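Local coordinates for protein methyltransferase (Pyrococcus horikoshii, PDB 1IXK) that probably methylates cytidine at carbon 5 in tRNA, using S-adenosyl-L-methionine as methyl donor, at residues G29-R34 against P299-T304; K61-N64 against Q69-R72; R157-N162 against V171-S176; S177-G182 against Q222-R227; N254-Q259 against N281-E286. One frame throughout, in Å; residues are numbered along the deposited sequence.

Contact 1 (G29-R34 against P299-T304)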
# COMPACT_ATOMS: atom_id res chain seq x y z
N GLY A 29 2.97 5.14 23.55
CA GLY A 29 2.99 4.76 24.95
C GLY A 29 3.12 3.26 25.13
O GLY A 29 3.82 2.61 24.36
N GLU A 30 2.42 2.71 26.12
CA GLU A 30 2.48 1.27 26.38
C GLU A 30 2.07 0.40 25.20
O GLU A 30 2.48 -0.76 25.10
CB GLU A 30 1.63 0.91 27.61
CG GLU A 30 0.18 1.38 27.55
CD GLU A 30 0.00 2.81 28.05
OE1 GLU A 30 0.58 3.74 27.44
OE2 GLU A 30 -0.72 3.00 29.05
N ARG A 31 1.26 0.94 24.29
CA ARG A 31 0.83 0.18 23.12
C ARG A 31 2.04 -0.14 22.24
O ARG A 31 2.01 -1.07 21.43
CB ARG A 31 -0.20 0.98 22.32
CG ARG A 31 -0.75 0.22 21.11
CD ARG A 31 -1.65 1.10 20.25
NE ARG A 31 -2.16 0.37 19.09
CZ ARG A 31 -2.99 0.88 18.18
NH1 ARG A 31 -3.41 2.13 18.30
NH2 ARG A 31 -3.40 0.14 17.16
N ALA A 32 3.11 0.63 22.41
CA ALA A 32 4.33 0.43 21.64
C ALA A 32 4.77 -1.04 21.66
O ALA A 32 5.10 -1.61 20.62
CB ALA A 32 5.44 1.33 22.17
N ILE A 33 4.78 -1.64 22.84
CA ILE A 33 5.20 -3.03 22.97
C ILE A 33 4.24 -3.98 22.23
O ILE A 33 4.68 -4.93 21.59
CB ILE A 33 5.28 -3.45 24.47
CG1 ILE A 33 5.72 -4.92 24.58
CG2 ILE A 33 3.94 -3.26 25.15
CD1 ILE A 33 7.10 -5.18 24.03
N ARG A 34 2.95 -3.70 22.32
CA ARG A 34 1.95 -4.54 21.65
C ARG A 34 2.09 -4.50 20.13
O ARG A 34 1.87 -5.49 19.44
CB ARG A 34 0.54 -4.12 22.08
CG ARG A 34 0.32 -4.23 23.59
CD ARG A 34 -1.16 -4.36 23.96
NE ARG A 34 -1.92 -3.13 23.77
CZ ARG A 34 -1.78 -2.03 24.50
NH1 ARG A 34 -0.89 -1.99 25.49
NH2 ARG A 34 -2.53 -0.96 24.26
N PRO A 299 -0.33 -3.57 13.17
CA PRO A 299 -0.25 -5.03 13.27
C PRO A 299 -0.92 -5.61 14.51
O PRO A 299 -1.24 -6.80 14.53
CB PRO A 299 1.25 -5.29 13.23
CG PRO A 299 1.82 -4.07 13.87
CD PRO A 299 1.01 -2.96 13.25
N ASP A 300 -1.15 -4.80 15.53
CA ASP A 300 -1.77 -5.30 16.74
C ASP A 300 -3.29 -5.33 16.68
O ASP A 300 -3.94 -5.95 17.53
CB ASP A 300 -1.30 -4.49 17.97
CG ASP A 300 -1.79 -3.06 17.96
OD1 ASP A 300 -1.97 -2.48 16.86
OD2 ASP A 300 -1.96 -2.49 19.06
N VAL A 301 -3.88 -4.70 15.67
CA VAL A 301 -5.33 -4.70 15.55
C VAL A 301 -5.83 -5.10 14.15
O VAL A 301 -6.91 -5.66 14.02
CB VAL A 301 -5.95 -3.33 15.92
CG1 VAL A 301 -5.60 -2.96 17.36
CG2 VAL A 301 -5.45 -2.26 14.99
N HIS A 302 -5.05 -4.81 13.12
CA HIS A 302 -5.49 -5.12 11.76
C HIS A 302 -4.85 -6.34 11.10
O HIS A 302 -5.18 -6.66 9.96
CB HIS A 302 -5.27 -3.90 10.85
CG HIS A 302 -5.90 -2.65 11.36
ND1 HIS A 302 -5.20 -1.67 12.03
CD2 HIS A 302 -7.19 -2.22 11.32
CE1 HIS A 302 -6.02 -0.69 12.37
NE2 HIS A 302 -7.23 -1.00 11.95
N GLU A 303 -3.95 -7.01 11.82
CA GLU A 303 -3.29 -8.19 11.28
C GLU A 303 -2.60 -7.91 9.94
O GLU A 303 -2.65 -8.73 9.03
CB GLU A 303 -4.30 -9.33 11.10
CG GLU A 303 -4.95 -9.78 12.40
CD GLU A 303 -5.77 -11.05 12.24
OE1 GLU A 303 -6.35 -11.51 13.25
OE2 GLU A 303 -5.83 -11.60 11.12
N THR A 304 -1.97 -6.75 9.84
CA THR A 304 -1.25 -6.36 8.63
C THR A 304 0.06 -5.77 9.11
O THR A 304 0.31 -5.72 10.32
CB THR A 304 -2.00 -5.24 7.86
OG1 THR A 304 -2.05 -4.06 8.67
CG2 THR A 304 -3.41 -5.66 7.51
O HOH W 1 -3.27 -3.22 21.25
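Asp300 OD2 is gripped twice. Arg31 NE donates to it at 2.9 Å, and a bridging water donates to Asp300 OD2 at 2.7 Å. The other carboxylate oxygen takes a nearly straight bond, Arg31 NH2 to Asp300 OD1, 3.0 Å at 165°. This is a side-on, two-nitrogen salt bridge in which each oxygen offers its syn lone pair, and both acceptors stay near the guanidinium plane although the two planes are turned 33° apart. Arg31 reaches that far because its chain is fully extended, starting with CG trans to the backbone N (chi1 -177°). The same water accepts from Arg34 NE at 2.9 Å, so Arg34, on helix 31-38, is tied indirectly to the carboxylate. The pairing joins the N-terminal family region to the loop between strands 295-297 and 307-314 of the methyltransferase sheet, at the protein surface. Val301 CG1 lies 3.8 Å from Arg31 NH2, obliquely to the guanidinium. Arg31 NH2 also forms a salt bridge with Glu276, and Tyr298 makes a cation-pi contact with the same group. A methionine in place of Arg31 would probably leave Asp300 and Glu276 without their shared positive partner.

Contact 2 (K61-N64 against Q69-R72)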
# COMPACT_ATOMS: atom_id res chain seq x y z
N LYS A 61 -17.52 -19.61 -4.23
CA LYS A 61 -18.20 -20.90 -4.21
C LYS A 61 -17.24 -22.01 -4.64
O LYS A 61 -17.23 -23.09 -4.06
CB LYS A 61 -19.42 -20.87 -5.12
CG LYS A 61 -20.50 -19.92 -4.63
CD LYS A 61 -21.62 -19.77 -5.65
CE LYS A 61 -22.64 -18.75 -5.20
NZ LYS A 61 -23.63 -18.47 -6.27
N ARG A 62 -16.43 -21.73 -5.65
CA ARG A 62 -15.47 -22.71 -6.15
C ARG A 62 -14.43 -23.10 -5.11
O ARG A 62 -14.12 -24.28 -4.94
CB ARG A 62 -14.77 -22.19 -7.40
CG ARG A 62 -15.66 -22.14 -8.64
CD ARG A 62 -14.90 -21.62 -9.86
NE ARG A 62 -13.64 -22.32 -10.07
CZ ARG A 62 -12.95 -22.28 -11.22
NH1 ARG A 62 -13.42 -21.59 -12.25
NH2 ARG A 62 -11.81 -22.95 -11.33
N LEU A 63 -13.87 -22.11 -4.42
CA LEU A 63 -12.86 -22.37 -3.40
C LEU A 63 -13.43 -23.06 -2.17
O LEU A 63 -12.82 -23.98 -1.62
CB LEU A 63 -12.15 -21.07 -2.99
CG LEU A 63 -11.15 -20.52 -4.02
CD1 LEU A 63 -10.37 -19.35 -3.42
CD2 LEU A 63 -10.18 -21.63 -4.41
N ASN A 64 -14.60 -22.61 -1.73
CA ASN A 64 -15.25 -23.20 -0.57
C ASN A 64 -15.51 -24.68 -0.83
O ASN A 64 -15.32 -25.52 0.05
CB ASN A 64 -16.58 -22.50 -0.28
CG ASN A 64 -16.42 -21.21 0.51
OD1 ASN A 64 -17.36 -20.43 0.63
ND2 ASN A 64 -15.23 -20.99 1.07
N GLN A 69 -11.44 -21.92 3.39
CA GLN A 69 -12.33 -21.03 4.13
C GLN A 69 -11.56 -19.72 4.28
O GLN A 69 -10.34 -19.72 4.38
CB GLN A 69 -12.69 -21.63 5.49
CG GLN A 69 -13.39 -22.98 5.39
CD GLN A 69 -13.84 -23.53 6.73
OE1 GLN A 69 -13.09 -23.51 7.70
NE2 GLN A 69 -15.06 -24.04 6.78
N PHE A 70 -12.28 -18.60 4.29
CA PHE A 70 -11.62 -17.31 4.38
C PHE A 70 -12.55 -16.20 4.86
O PHE A 70 -13.78 -16.35 4.82
CB PHE A 70 -11.06 -16.93 3.01
CG PHE A 70 -11.89 -17.45 1.86
CD1 PHE A 70 -11.60 -18.69 1.28
CD2 PHE A 70 -12.98 -16.73 1.38
CE1 PHE A 70 -12.39 -19.20 0.25
CE2 PHE A 70 -13.78 -17.24 0.35
CZ PHE A 70 -13.48 -18.47 -0.22
N LYS A 71 -11.96 -15.10 5.30
CA LYS A 71 -12.72 -13.94 5.78
C LYS A 71 -12.45 -12.76 4.85
O LYS A 71 -11.39 -12.66 4.25
CB LYS A 71 -12.28 -13.56 7.19
CG LYS A 71 -12.41 -14.65 8.22
CD LYS A 71 -11.87 -14.17 9.56
CE LYS A 71 -10.42 -13.70 9.44
NZ LYS A 71 -9.88 -13.20 10.73
N ARG A 72 -13.41 -11.85 4.76
CA ARG A 72 -13.26 -10.69 3.89
C ARG A 72 -12.25 -9.68 4.42
O ARG A 72 -12.07 -9.54 5.63
CB ARG A 72 -14.61 -9.99 3.72
CG ARG A 72 -15.25 -10.17 2.36
CD ARG A 72 -14.44 -9.47 1.26
NE ARG A 72 -14.24 -8.05 1.56
CZ ARG A 72 -15.22 -7.16 1.71
NH1 ARG A 72 -16.49 -7.53 1.60
NH2 ARG A 72 -14.93 -5.89 1.97
O HOH W 2 -15.04 -19.09 3.44
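Phe70 lays the far end of its ring against two neighbours from helix 56-65, Leu63 and Asn64. Leu63 CB is 3.7 Å from Phe70 CE1, and the two side chains cross at about a right angle, an apolar contact made by the base of the leucine. Asn64 brings its amide nitrogen to the same end: ND2 is 3.3 Å from Phe70 CZ, with amide and ring planes only 19° apart. A first torsion of -83° swings the asparagine's CG to the side of its own backbone N, and this carries the amide to the ring. Asn64 ND2 also donates to a water at 3.0 Å and to the carbonyl oxygen of Phe68. That water accepts from Phe70 N at 2.9 Å and sits over the centre of the Phe70 ring. Beyond these segments, Phe47 and Phe80 meet Phe70 edge-to-face. A serine replacing Phe70 would probably open a gap beside Leu63 and deprive both phenylalanines of their aromatic partner. Helix 56-65 thus packs on strand 69-73, which follows it after three residues and is an outermost strand of a four-stranded antiparallel sheet, consistent with the ferredoxin-like N-terminal domain assigned to this family.

Contact 3 (R157-N162 against V171-S176)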
# COMPACT_ATOMS: atom_id res chain seq x y z
N ARG A 157 9.88 -8.18 -16.86
CA ARG A 157 9.52 -9.31 -17.71
C ARG A 157 8.59 -10.26 -16.95
O ARG A 157 7.63 -10.78 -17.52
CB ARG A 157 10.77 -10.06 -18.16
CG ARG A 157 11.56 -9.34 -19.23
CD ARG A 157 12.94 -9.95 -19.38
NE ARG A 157 13.67 -9.35 -20.48
CZ ARG A 157 15.00 -9.31 -20.56
NH1 ARG A 157 15.73 -9.84 -19.59
NH2 ARG A 157 15.60 -8.75 -21.61
N GLU A 158 8.91 -10.48 -15.68
CA GLU A 158 8.12 -11.36 -14.83
C GLU A 158 6.71 -10.80 -14.68
O GLU A 158 5.72 -11.52 -14.79
CB GLU A 158 8.78 -11.47 -13.46
CG GLU A 158 7.91 -12.07 -12.36
CD GLU A 158 8.57 -12.02 -10.99
OE1 GLU A 158 8.99 -10.92 -10.57
OE2 GLU A 158 8.68 -13.08 -10.34
N THR A 159 6.63 -9.49 -14.42
CA THR A 159 5.35 -8.82 -14.25
C THR A 159 4.50 -8.92 -15.51
O THR A 159 3.29 -9.15 -15.42
CB THR A 159 5.55 -7.35 -13.89
OG1 THR A 159 6.22 -7.26 -12.62
CG2 THR A 159 4.21 -6.63 -13.78
N ARG A 160 5.12 -8.76 -16.67
CA ARG A 160 4.40 -8.84 -17.92
C ARG A 160 3.75 -10.22 -18.08
O ARG A 160 2.67 -10.33 -18.66
CB ARG A 160 5.34 -8.54 -19.10
CG ARG A 160 4.65 -8.47 -20.45
CD ARG A 160 5.58 -7.87 -21.51
NE ARG A 160 5.74 -6.43 -21.34
CZ ARG A 160 6.74 -5.72 -21.86
NH1 ARG A 160 7.68 -6.33 -22.58
NH2 ARG A 160 6.80 -4.41 -21.67
N LEU A 161 4.40 -11.26 -17.56
CA LEU A 161 3.84 -12.61 -17.64
C LEU A 161 2.66 -12.75 -16.68
O LEU A 161 1.66 -13.38 -17.01
CB LEU A 161 4.90 -13.66 -17.30
CG LEU A 161 5.98 -13.93 -18.34
CD1 LEU A 161 6.88 -15.05 -17.85
CD2 LEU A 161 5.35 -14.31 -19.68
N ASN A 162 2.79 -12.17 -15.49
CA ASN A 162 1.72 -12.22 -14.51
C ASN A 162 0.49 -11.54 -15.09
O ASN A 162 -0.63 -12.06 -15.00
CB ASN A 162 2.14 -11.52 -13.22
CG ASN A 162 3.09 -12.34 -12.38
OD1 ASN A 162 3.52 -13.42 -12.78
ND2 ASN A 162 3.43 -11.82 -11.20
N VAL A 171 -2.24 -2.16 -19.38
CA VAL A 171 -1.04 -1.66 -18.71
C VAL A 171 0.12 -1.49 -19.68
O VAL A 171 0.30 -2.30 -20.59
CB VAL A 171 -0.58 -2.62 -17.58
CG1 VAL A 171 0.69 -2.09 -16.91
CG2 VAL A 171 -1.68 -2.79 -16.55
N ILE A 172 0.87 -0.41 -19.51
CA ILE A 172 2.04 -0.13 -20.33
C ILE A 172 3.22 -0.09 -19.36
O ILE A 172 3.21 0.68 -18.40
CB ILE A 172 1.93 1.23 -21.05
CG1 ILE A 172 0.75 1.22 -22.02
CG2 ILE A 172 3.23 1.52 -21.82
CD1 ILE A 172 0.58 2.51 -22.81
N LEU A 173 4.22 -0.94 -19.60
CA LEU A 173 5.38 -1.01 -18.72
C LEU A 173 6.61 -0.38 -19.33
O LEU A 173 7.02 -0.74 -20.43
CB LEU A 173 5.70 -2.47 -18.38
CG LEU A 173 4.66 -3.28 -17.62
CD1 LEU A 173 5.08 -4.75 -17.59
CD2 LEU A 173 4.50 -2.73 -16.22
N PHE A 174 7.22 0.56 -18.61
CA PHE A 174 8.42 1.23 -19.09
C PHE A 174 9.63 0.82 -18.26
O PHE A 174 9.54 0.67 -17.05
CB PHE A 174 8.27 2.75 -19.02
CG PHE A 174 7.23 3.30 -19.95
CD1 PHE A 174 7.05 2.77 -21.22
CD2 PHE A 174 6.45 4.38 -19.56
CE1 PHE A 174 6.12 3.30 -22.10
CE2 PHE A 174 5.51 4.93 -20.44
CZ PHE A 174 5.35 4.39 -21.71
N HIS A 175 10.77 0.65 -18.93
CA HIS A 175 12.00 0.27 -18.24
C HIS A 175 12.69 1.57 -17.86
O HIS A 175 13.60 2.02 -18.55
CB HIS A 175 12.91 -0.54 -19.17
CG HIS A 175 14.15 -1.03 -18.50
ND1 HIS A 175 15.31 -1.31 -19.19
CD2 HIS A 175 14.41 -1.30 -17.20
CE1 HIS A 175 16.23 -1.73 -18.34
NE2 HIS A 175 15.71 -1.74 -17.13
N SER A 176 12.24 2.16 -16.76
CA SER A 176 12.78 3.42 -16.28
C SER A 176 12.23 3.65 -14.87
O SER A 176 11.40 2.87 -14.40
CB SER A 176 12.33 4.55 -17.21
OG SER A 176 12.70 5.84 -16.72
O HOH W 3 4.15 -3.19 -21.52
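Leu173 and Arg160 run past each other in opposite directions, the leucine reaching from the strand toward the helix while the arginine reaches back toward the strand. Leu173 CD1 thereby comes to lie near the root of the arginine, 4.1 Å from Arg160 CB, and Arg160 NH2 ends beside the root of the leucine, 4.0 Å from Leu173 CB. The arginine gets there by leaving the helix stretched out, with chi1 at -175°, and then bending at chi3 (-74°), which turns NE and the guanidinium across toward the strand. Leu173 O stands near the guanidinium plane at its edge, but at 3.9 Å from Arg160 NH2 the distance is that of a loose approach. The polar link is indirect: a water accepts from Arg160 NH2 at 2.9 Å and from Leu173 N at 3.0 Å, joining the arginine to the strand backbone. These segments belong to the beta-alpha-beta unit of strand 145-149, helix 153-166 and strand 171-174, part of the Rossmann-like fold of class I methyltransferases; the contact packs the helix on the strand that follows it. Thr159 adds its methyl from the buried side of the helix, CG2 lying 4.3 Å from Leu173 CD1. Its hydroxyl is engaged elsewhere, with the backbone oxygens of Arg155 and Pro129, and Pro129 is in the predicted S-adenosyl-L-methionine site. Leu173 is flanked further by Leu156 of the same helix and Ala148 of the neighbouring strand.

Contact 4 (S177-G182 against Q222-R227)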
# COMPACT_ATOMS: atom_id res chain seq x y z
N SER A 177 12.70 4.70 -14.21
CA SER A 177 12.23 5.04 -12.87
C SER A 177 11.00 5.92 -13.02
O SER A 177 10.91 6.73 -13.95
CB SER A 177 13.32 5.81 -12.12
OG SER A 177 12.79 6.42 -10.95
N SER A 178 10.04 5.78 -12.11
CA SER A 178 8.83 6.59 -12.19
C SER A 178 9.13 8.08 -12.02
O SER A 178 8.28 8.93 -12.28
CB SER A 178 7.80 6.14 -11.15
OG SER A 178 8.33 6.21 -9.84
N LEU A 179 10.35 8.40 -11.58
CA LEU A 179 10.73 9.80 -11.40
C LEU A 179 10.79 10.52 -12.75
O LEU A 179 10.78 11.75 -12.79
CB LEU A 179 12.08 9.90 -10.69
CG LEU A 179 12.06 9.67 -9.17
CD1 LEU A 179 13.48 9.70 -8.63
CD2 LEU A 179 11.21 10.73 -8.50
N HIS A 180 10.86 9.76 -13.84
CA HIS A 180 10.91 10.32 -15.18
C HIS A 180 9.52 10.45 -15.78
O HIS A 180 9.37 10.76 -16.97
CB HIS A 180 11.76 9.43 -16.10
CG HIS A 180 13.18 9.28 -15.67
ND1 HIS A 180 14.08 10.33 -15.69
CD2 HIS A 180 13.86 8.21 -15.20
CE1 HIS A 180 15.25 9.90 -15.25
NE2 HIS A 180 15.15 8.62 -14.95
N ILE A 181 8.49 10.21 -14.97
CA ILE A 181 7.12 10.27 -15.45
C ILE A 181 6.80 11.58 -16.17
O ILE A 181 6.03 11.60 -17.13
CB ILE A 181 6.13 10.03 -14.28
CG1 ILE A 181 4.72 9.77 -14.83
CG2 ILE A 181 6.14 11.22 -13.32
CD1 ILE A 181 3.76 9.21 -13.79
N GLY A 182 7.42 12.67 -15.74
CA GLY A 182 7.17 13.95 -16.38
C GLY A 182 7.60 14.04 -17.83
O GLY A 182 7.08 14.85 -18.59
N GLN A 222 12.30 9.35 3.26
CA GLN A 222 11.48 10.55 3.34
C GLN A 222 11.77 11.48 2.16
O GLN A 222 10.86 12.04 1.56
CB GLN A 222 11.74 11.30 4.64
CG GLN A 222 11.08 12.68 4.68
CD GLN A 222 11.39 13.44 5.94
OE1 GLN A 222 12.55 13.69 6.25
NE2 GLN A 222 10.35 13.82 6.67
N GLY A 223 13.06 11.64 1.86
CA GLY A 223 13.46 12.50 0.76
C GLY A 223 12.97 11.93 -0.55
O GLY A 223 12.43 12.64 -1.39
N LEU A 224 13.18 10.63 -0.74
CA LEU A 224 12.74 9.98 -1.96
C LEU A 224 11.22 10.07 -2.08
O LEU A 224 10.69 10.27 -3.17
CB LEU A 224 13.17 8.51 -1.97
CG LEU A 224 12.77 7.69 -3.19
CD1 LEU A 224 13.27 8.36 -4.46
CD2 LEU A 224 13.36 6.28 -3.05
N GLN A 225 10.53 9.92 -0.95
CA GLN A 225 9.06 9.99 -0.94
C GLN A 225 8.61 11.39 -1.36
O GLN A 225 7.68 11.54 -2.14
CB GLN A 225 8.52 9.69 0.46
CG GLN A 225 8.59 8.22 0.86
CD GLN A 225 7.81 7.33 -0.08
OE1 GLN A 225 8.22 7.08 -1.22
NE2 GLN A 225 6.66 6.85 0.38
N MSE A 226 9.27 12.40 -0.81
CA MSE A 226 8.95 13.79 -1.14
C MSE A 226 9.16 14.01 -2.64
O MSE A 226 8.32 14.60 -3.31
CB MSE A 226 9.84 14.74 -0.33
CG MSE A 226 9.51 14.82 1.18
SE MSE A 226 10.70 15.79 2.14
CE MSE A 226 10.41 17.44 1.54
N ARG A 227 10.29 13.53 -3.16
CA ARG A 227 10.59 13.70 -4.59
C ARG A 227 9.53 13.04 -5.45
O ARG A 227 9.06 13.62 -6.43
CB ARG A 227 11.95 13.08 -4.94
CG ARG A 227 13.15 13.83 -4.43
CD ARG A 227 14.43 13.07 -4.79
NE ARG A 227 15.62 13.72 -4.25
CZ ARG A 227 16.13 14.86 -4.71
NH1 ARG A 227 15.55 15.48 -5.73
NH2 ARG A 227 17.20 15.38 -4.14
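This is a sparse apolar surface contact, in which a short 3-10 segment of the loop between strands 171-174 and 188-194 rests on the long helix 215-235. The evidence is the small interface, 107 Å² summed over both sides, and the fact that Leu179 is the one residue of 177-182 that touches the helix segment. Its two methyls do different work. CD1 meets Leu224 CD1 methyl to methyl at 4.4 Å, while CD2 lies against Arg227, 4.3 Å from Arg227 CB and 4.2 Å from Arg227 O. Leu224 and Arg227 are about one helical turn apart, so Leu179 spans two successive turns. The arginine contributes its CB and backbone, since the rest of its chain leads away from the loop. With chi1 at -77°, Leu179 directs its branched end at the helix. The backbone beneath it is held by an ST turn: Leu179 N donates to Ser177 OG at 3.2 Å with an angle of 167°, and His180 N bonds to Ser177 O at 3.0 Å. Along helix 215-235 the row continues, with Leu179 also touching Leu228 and Lys231 and Ile181 reaching Val235. On the sheet side Ser178 and Ile181 pack on Phe149 of strand 145-149, and Ser178 OG bonds to Met125 O, leaving the 3-10 segment between the helix and the parallel strands.

Contact 5 (N254-Q259 against N281-E286)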
# COMPACT_ATOMS: atom_id res chain seq x y z
N ASN A 254 5.56 9.45 6.67
CA ASN A 254 4.11 9.50 6.53
C ASN A 254 3.50 10.89 6.72
O ASN A 254 3.43 11.69 5.79
CB ASN A 254 3.46 8.51 7.51
CG ASN A 254 3.87 7.07 7.25
OD1 ASN A 254 4.17 6.69 6.12
ND2 ASN A 254 3.85 6.25 8.29
N GLU A 255 3.03 11.15 7.94
CA GLU A 255 2.41 12.43 8.28
C GLU A 255 3.25 13.66 7.91
O GLU A 255 2.72 14.66 7.43
CB GLU A 255 2.09 12.48 9.78
CG GLU A 255 0.93 11.58 10.20
CD GLU A 255 1.34 10.15 10.53
OE1 GLU A 255 2.53 9.80 10.34
OE2 GLU A 255 0.47 9.38 10.97
N PHE A 256 4.56 13.59 8.14
CA PHE A 256 5.45 14.71 7.82
C PHE A 256 5.47 15.01 6.32
O PHE A 256 5.52 16.17 5.91
CB PHE A 256 6.88 14.39 8.27
CG PHE A 256 7.11 14.54 9.75
CD1 PHE A 256 6.05 14.62 10.64
CD2 PHE A 256 8.41 14.58 10.26
CE1 PHE A 256 6.27 14.72 12.02
CE2 PHE A 256 8.64 14.68 11.63
CZ PHE A 256 7.57 14.75 12.51
N VAL A 257 5.45 13.96 5.51
CA VAL A 257 5.47 14.13 4.07
C VAL A 257 4.14 14.71 3.61
O VAL A 257 4.11 15.60 2.75
CB VAL A 257 5.71 12.79 3.35
CG1 VAL A 257 5.62 12.98 1.84
CG2 VAL A 257 7.06 12.23 3.74
N ILE A 258 3.05 14.22 4.19
CA ILE A 258 1.72 14.71 3.83
C ILE A 258 1.55 16.17 4.27
O ILE A 258 1.00 16.98 3.52
CB ILE A 258 0.61 13.83 4.46
CG1 ILE A 258 0.75 12.40 3.94
CG2 ILE A 258 -0.77 14.36 4.09
CD1 ILE A 258 0.81 12.31 2.43
N GLN A 259 2.02 16.52 5.47
CA GLN A 259 1.92 17.90 5.93
C GLN A 259 2.71 18.80 4.97
O GLN A 259 2.27 19.89 4.61
CB GLN A 259 2.48 18.06 7.34
CG GLN A 259 2.35 19.49 7.85
CD GLN A 259 0.91 19.91 8.05
OE1 GLN A 259 0.22 19.39 8.92
NE2 GLN A 259 0.44 20.85 7.25
N ASN A 281 -0.23 14.78 16.21
CA ASN A 281 0.65 15.38 17.22
C ASN A 281 1.83 14.44 17.49
O ASN A 281 2.17 14.18 18.64
CB ASN A 281 -0.10 15.64 18.53
CG ASN A 281 0.65 16.59 19.45
OD1 ASN A 281 0.56 16.49 20.67
ND2 ASN A 281 1.40 17.52 18.86
N PRO A 282 2.46 13.91 16.44
CA PRO A 282 3.60 13.00 16.65
C PRO A 282 4.78 13.72 17.30
O PRO A 282 5.24 14.73 16.79
CB PRO A 282 3.92 12.51 15.25
CG PRO A 282 3.59 13.72 14.41
CD PRO A 282 2.27 14.18 15.00
N PHE A 283 5.25 13.18 18.42
CA PHE A 283 6.37 13.77 19.15
C PHE A 283 6.04 15.18 19.66
O PHE A 283 6.95 15.97 19.93
CB PHE A 283 7.62 13.84 18.26
CG PHE A 283 8.02 12.51 17.65
CD1 PHE A 283 8.25 11.40 18.45
CD2 PHE A 283 8.19 12.40 16.27
CE1 PHE A 283 8.66 10.19 17.89
CE2 PHE A 283 8.61 11.20 15.70
CZ PHE A 283 8.84 10.09 16.51
N GLY A 284 4.76 15.49 19.77
CA GLY A 284 4.35 16.80 20.25
C GLY A 284 4.35 17.85 19.16
O GLY A 284 4.16 19.04 19.43
N ILE A 285 4.56 17.42 17.92
CA ILE A 285 4.57 18.33 16.78
C ILE A 285 3.15 18.44 16.25
O ILE A 285 2.63 17.48 15.69
CB ILE A 285 5.47 17.80 15.65
CG1 ILE A 285 6.88 17.51 16.18
CG2 ILE A 285 5.50 18.79 14.50
CD1 ILE A 285 7.54 18.70 16.86
N GLU A 286 2.53 19.60 16.42
CA GLU A 286 1.16 19.80 15.95
C GLU A 286 1.02 19.91 14.44
O GLU A 286 1.54 20.84 13.81
CB GLU A 286 0.55 21.05 16.61
CG GLU A 286 -0.22 20.78 17.90
CD GLU A 286 0.61 20.95 19.16
OE1 GLU A 286 0.95 22.11 19.50
OE2 GLU A 286 0.91 19.93 19.82
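Helix 255-264 of the methyltransferase domain meets, near its start, the loop joining strands 276-277 and 295-297, and a phenylalanine of the helix makes the contact. Phe256 brings the rim of its ring to the proline: CE1 is 3.7 Å from Pro282 CG, which lies near the ring plane at the edge, and the two side chains lie antiparallel, alongside each other. Phe283 comes in at a looser distance, its CD2 4.5 Å from Phe256 CZ. That atom of Phe256 is at the edge of the Phe283 ring, near its plane, whereas Phe283 CD2 approaches the Phe256 ring obliquely.

The loop is held in a tight bend by its own backbone bonds, Gly284 N to Asn281 O at 3.1 Å and Ile285 N to Pro282 O at 3.0 Å. Phe283 and Gly284 both have positive phi, and a side chain at Gly284 would be pressed against the preceding carbonyl oxygen. Around the contact, Glu255 forms a salt bridge with Arg296 and accepts from Leu279 N, while Gln259 OE1 accepts from Ser288 N; these polar links tie the same helix to chain on both flanks of the bend. Pro282 and Phe283 also pack on Leu27 of helix 18-28, linking this edge to the N-terminal helices. The contact between the two segments is made by carbon atoms at van der Waals distance, which suggests that shape fit and probably exclusion of water hold the bend against the helix, while Glu255 and Gln259 make their directional bonds to residues outside the bend.

How the contacts relate
None of the five contacts is wholly buried. Contacts 1 and 4 are surface contacts, whereas 2, 3 and 5 each have one buried residue among those that touch. Chemistry does not simply track burial: contact 1 is charged and joins the two family regions, whereas contact 4, also at the surface, is apolar, as is contact 5; contacts 2 and 3 combine apolar packing with a bridging water between a helix and a strand close in sequence. Contacts 3 and 4 follow directly in sequence, 171-176 running into 177-182. Contacts 4 and 5 touch, Gln222 NE2 lying 3.9 Å from Phe256 CB. Contact 2 lies in the N-terminal family region, its centre about 40 Å from that of contact 5.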